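Local coordinates for protein cytochrome C-552 (Thiobacillus ferrooxidans, PDB 1H1O) that carries electrons in the periplasm as a high-potential cytochrome c with two haem groups, at residues 25-33 with 139-147. Numbering follows the deposited sequence.
Sequences RDTLYPIVP and QRYGYIIQQ. With HEM (protoporphyrin IX containing Fe), chain D.
The guanidinium of Arg-140 lies flat between Asp-26 and Pro-30. Asp-26 OD2 sits over one face, 3.2 Å from Arg-140 CZ. The CA of Pro-30 covers the opposite face, 3.5 Å above the plane. The Asp-26 to Arg-140 salt bridge rests on charge alone, since no N-H points at OD2; Asp-26 also pairs with Arg-34 through OD1. Arg-140 NH1 donates to Thr-27 OG1 at 2.7 Å, nearly straight at 166° and in the guanidinium plane. A bend at chi3 (50°) turns the guanidinium into this slot. Shortening Arg-140 to an alanine is likely to leave Asp-26 without this counter-charge, take the donor from Thr-27 OG1 and open a gap beside Pro-30. The contact joins the two cytochrome c domains of this c4-type dihaem protein: the loop of residues 25-33 meets the start of helix 141-153, with Arg-140 at its N-cap. Nearer the haem beside residues 31-33, Pro-33 packs on one face of the Tyr-143 ring. Pro-33 CD is 3.3 Å from Tyr-143 CE1 and equally close to CAD of that haem. Ile-31 O meets the ring edge, 3.2 Å from Tyr-143 CD1. Tyr-143 OH stands between the cofactors, 3.0 Å from O2A of this haem and hydrogen-bonded to a propionate of the second.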
# COMPACT_ATOMS: atom_id res chain seq x y z
N ARG A 25 -16.08 -0.57 -8.83
CA ARG A 25 -15.45 0.74 -8.99
C ARG A 25 -14.12 0.84 -8.22
O ARG A 25 -14.06 0.54 -7.03
CB ARG A 25 -16.40 1.84 -8.52
CG ARG A 25 -15.90 3.25 -8.81
CD ARG A 25 -16.87 4.32 -8.35
NE ARG A 25 -16.80 4.56 -6.91
CZ ARG A 25 -17.29 3.75 -5.98
NH1 ARG A 25 -17.92 2.63 -6.32
NH2 ARG A 25 -17.16 4.06 -4.70
N ASP A 26 -13.08 1.27 -8.92
CA ASP A 26 -11.75 1.43 -8.32
C ASP A 26 -11.85 2.45 -7.18
O ASP A 26 -12.95 2.87 -6.82
CB ASP A 26 -10.77 1.91 -9.40
CG ASP A 26 -9.31 1.64 -9.04
OD1 ASP A 26 -9.05 1.04 -7.98
OD2 ASP A 26 -8.43 2.04 -9.83
N THR A 27 -10.72 2.85 -6.62
CA THR A 27 -10.72 3.84 -5.54
C THR A 27 -10.92 5.20 -6.21
O THR A 27 -10.68 5.32 -7.40
CB THR A 27 -9.38 3.88 -4.82
OG1 THR A 27 -8.40 4.43 -5.70
CG2 THR A 27 -8.95 2.49 -4.40
N LEU A 28 -11.34 6.21 -5.46
CA LEU A 28 -11.60 7.54 -6.02
C LEU A 28 -10.44 8.18 -6.74
O LEU A 28 -10.65 8.88 -7.72
CB LEU A 28 -12.09 8.51 -4.94
CG LEU A 28 -13.59 8.55 -4.66
CD1 LEU A 28 -13.88 9.80 -3.85
CD2 LEU A 28 -14.37 8.57 -5.96
N TYR A 29 -9.22 7.97 -6.25
CA TYR A 29 -8.02 8.54 -6.86
C TYR A 29 -6.80 7.62 -6.70
O TYR A 29 -6.75 6.78 -5.82
CB TYR A 29 -7.67 9.89 -6.24
CG TYR A 29 -8.83 10.74 -5.77
CD1 TYR A 29 -9.37 10.56 -4.50
CD2 TYR A 29 -9.32 11.79 -6.54
CE1 TYR A 29 -10.36 11.40 -4.01
CE2 TYR A 29 -10.32 12.64 -6.06
CZ TYR A 29 -10.83 12.44 -4.79
OH TYR A 29 -11.80 13.29 -4.30
N PRO A 30 -5.79 7.78 -7.57
CA PRO A 30 -4.58 6.95 -7.48
C PRO A 30 -3.99 6.89 -6.06
O PRO A 30 -3.42 5.86 -5.66
CB PRO A 30 -3.64 7.63 -8.46
CG PRO A 30 -4.60 8.12 -9.53
CD PRO A 30 -5.73 8.70 -8.72
N ILE A 31 -4.14 7.97 -5.29
CA ILE A 31 -3.61 8.01 -3.93
C ILE A 31 -4.45 7.27 -2.90
O ILE A 31 -4.06 7.19 -1.74
CB ILE A 31 -3.45 9.43 -3.43
CG1 ILE A 31 -4.75 10.20 -3.70
CG2 ILE A 31 -2.23 10.06 -4.07
CD1 ILE A 31 -4.83 11.55 -3.03
N VAL A 32 -5.61 6.77 -3.30
CA VAL A 32 -6.44 6.01 -2.37
C VAL A 32 -6.13 4.58 -2.73
O VAL A 32 -6.42 4.12 -3.82
CB VAL A 32 -7.94 6.26 -2.55
CG1 VAL A 32 -8.71 5.37 -1.58
CG2 VAL A 32 -8.27 7.71 -2.28
N PRO A 33 -5.52 3.85 -1.80
CA PRO A 33 -5.17 2.46 -2.07
C PRO A 33 -6.34 1.52 -2.09
O PRO A 33 -7.35 1.75 -1.40
CB PRO A 33 -4.21 2.13 -0.94
CG PRO A 33 -4.85 2.85 0.21
CD PRO A 33 -5.23 4.20 -0.40
N GLN A 139 -1.85 -3.18 -6.15
CA GLN A 139 -2.04 -1.87 -5.54
C GLN A 139 -1.93 -0.82 -6.64
O GLN A 139 -1.32 -1.06 -7.69
CB GLN A 139 -0.98 -1.62 -4.47
CG GLN A 139 -1.22 -0.37 -3.64
CD GLN A 139 -2.67 -0.26 -3.19
OE1 GLN A 139 -3.53 0.20 -3.93
NE2 GLN A 139 -2.94 -0.72 -1.97
N ARG A 140 -2.56 0.33 -6.42
CA ARG A 140 -2.54 1.41 -7.40
C ARG A 140 -1.13 1.96 -7.57
O ARG A 140 -0.35 2.06 -6.62
CB ARG A 140 -3.49 2.54 -6.97
CG ARG A 140 -4.89 2.05 -6.63
CD ARG A 140 -5.95 3.10 -6.94
NE ARG A 140 -5.78 3.62 -8.30
CZ ARG A 140 -6.61 4.49 -8.87
NH1 ARG A 140 -7.66 4.95 -8.20
NH2 ARG A 140 -6.37 4.90 -10.12
N TYR A 141 -0.83 2.32 -8.80
CA TYR A 141 0.47 2.85 -9.20
C TYR A 141 0.87 4.11 -8.42
O TYR A 141 1.94 4.17 -7.79
CB TYR A 141 0.40 3.12 -10.69
CG TYR A 141 1.60 3.80 -11.27
CD1 TYR A 141 2.80 3.11 -11.45
CD2 TYR A 141 1.52 5.12 -11.69
CE1 TYR A 141 3.90 3.74 -12.04
CE2 TYR A 141 2.60 5.75 -12.28
CZ TYR A 141 3.79 5.06 -12.45
OH TYR A 141 4.86 5.70 -13.01
N GLY A 142 0.01 5.12 -8.48
CA GLY A 142 0.30 6.36 -7.79
C GLY A 142 0.40 6.11 -6.30
O GLY A 142 1.26 6.67 -5.64
N TYR A 143 -0.46 5.24 -5.78
CA TYR A 143 -0.43 4.99 -4.35
C TYR A 143 0.92 4.44 -3.91
O TYR A 143 1.45 4.87 -2.88
CB TYR A 143 -1.51 4.01 -3.93
CG TYR A 143 -1.49 3.78 -2.45
CD1 TYR A 143 -1.99 4.75 -1.57
CD2 TYR A 143 -0.93 2.63 -1.91
CE1 TYR A 143 -1.92 4.55 -0.18
CE2 TYR A 143 -0.86 2.42 -0.54
CZ TYR A 143 -1.35 3.38 0.32
OH TYR A 143 -1.28 3.16 1.67
N ILE A 144 1.46 3.50 -4.67
CA ILE A 144 2.75 2.91 -4.33
C ILE A 144 3.83 3.99 -4.34
O ILE A 144 4.58 4.16 -3.37
CB ILE A 144 3.11 1.80 -5.32
CG1 ILE A 144 2.13 0.64 -5.13
CG2 ILE A 144 4.57 1.36 -5.13
CD1 ILE A 144 2.32 -0.47 -6.10
N ILE A 145 3.89 4.74 -5.43
CA ILE A 145 4.86 5.82 -5.57
C ILE A 145 4.71 6.81 -4.42
O ILE A 145 5.70 7.27 -3.85
CB ILE A 145 4.65 6.58 -6.88
CG1 ILE A 145 4.85 5.63 -8.06
CG2 ILE A 145 5.59 7.80 -6.94
CD1 ILE A 145 4.64 6.27 -9.41
N GLN A 146 3.47 7.12 -4.07
CA GLN A 146 3.22 8.06 -2.99
C GLN A 146 3.74 7.53 -1.66
O GLN A 146 4.29 8.27 -0.86
CB GLN A 146 1.73 8.35 -2.86
CG GLN A 146 1.42 9.34 -1.74
CD GLN A 146 2.20 10.64 -1.93
OE1 GLN A 146 3.31 10.82 -1.41
NE2 GLN A 146 1.62 11.55 -2.71
N GLN A 147 3.52 6.25 -1.40
CA GLN A 147 3.99 5.70 -0.15
C GLN A 147 5.52 5.61 -0.14
O GLN A 147 6.15 5.87 0.87
CB GLN A 147 3.33 4.36 0.10
CG GLN A 147 1.81 4.47 0.13
CD GLN A 147 1.35 5.56 1.07
OE1 GLN A 147 0.48 6.38 0.74
NE2 GLN A 147 1.93 5.57 2.26
CHA HEM D . -5.73 4.49 3.22
CHB HEM D . -9.03 1.96 5.62
CHC HEM D . -12.31 5.34 4.58
CHD HEM D . -9.08 7.79 2.11
C1A HEM D . -6.34 3.48 3.98
C2A HEM D . -5.67 2.32 4.52
C3A HEM D . -6.61 1.60 5.19
C4A HEM D . -7.84 2.34 5.06
CMA HEM D . -6.47 0.30 5.96
CAA HEM D . -4.20 1.99 4.34
CBA HEM D . -3.94 1.04 3.16
CGA HEM D . -2.57 0.73 2.93
O1A HEM D . -2.33 0.09 1.85
O2A HEM D . -1.65 1.04 3.71
C1B HEM D . -10.21 2.67 5.54
C2B HEM D . -11.43 2.25 6.19
C3B HEM D . -12.36 3.22 5.93
C4B HEM D . -11.70 4.20 5.09
CMB HEM D . -11.55 0.98 7.01
CAB HEM D . -13.79 3.32 6.39
CBB HEM D . -13.97 3.40 7.93
C1C HEM D . -11.73 6.30 3.81
C2C HEM D . -12.40 7.47 3.31
C3C HEM D . -11.46 8.16 2.62
C4C HEM D . -10.26 7.41 2.69
CMC HEM D . -13.85 7.78 3.59
CAC HEM D . -11.57 9.51 1.88
CBC HEM D . -12.06 10.68 2.79
C1D HEM D . -7.87 7.11 2.18
C2D HEM D . -6.65 7.58 1.58
C3D HEM D . -5.71 6.67 1.91
C4D HEM D . -6.37 5.62 2.69
CMD HEM D . -6.53 8.86 0.78
CAD HEM D . -4.25 6.67 1.62
CBD HEM D . -3.65 7.74 2.68
CGD HEM D . -2.30 7.62 3.01
O1D HEM D . -1.45 7.71 2.10
O2D HEM D . -1.91 7.47 4.21
NA HEM D . -7.65 3.49 4.31
NB HEM D . -10.38 3.87 4.86
NC HEM D . -10.41 6.27 3.41
ND HEM D . -7.69 5.92 2.84
FE HEM D . -9.04 4.88 3.82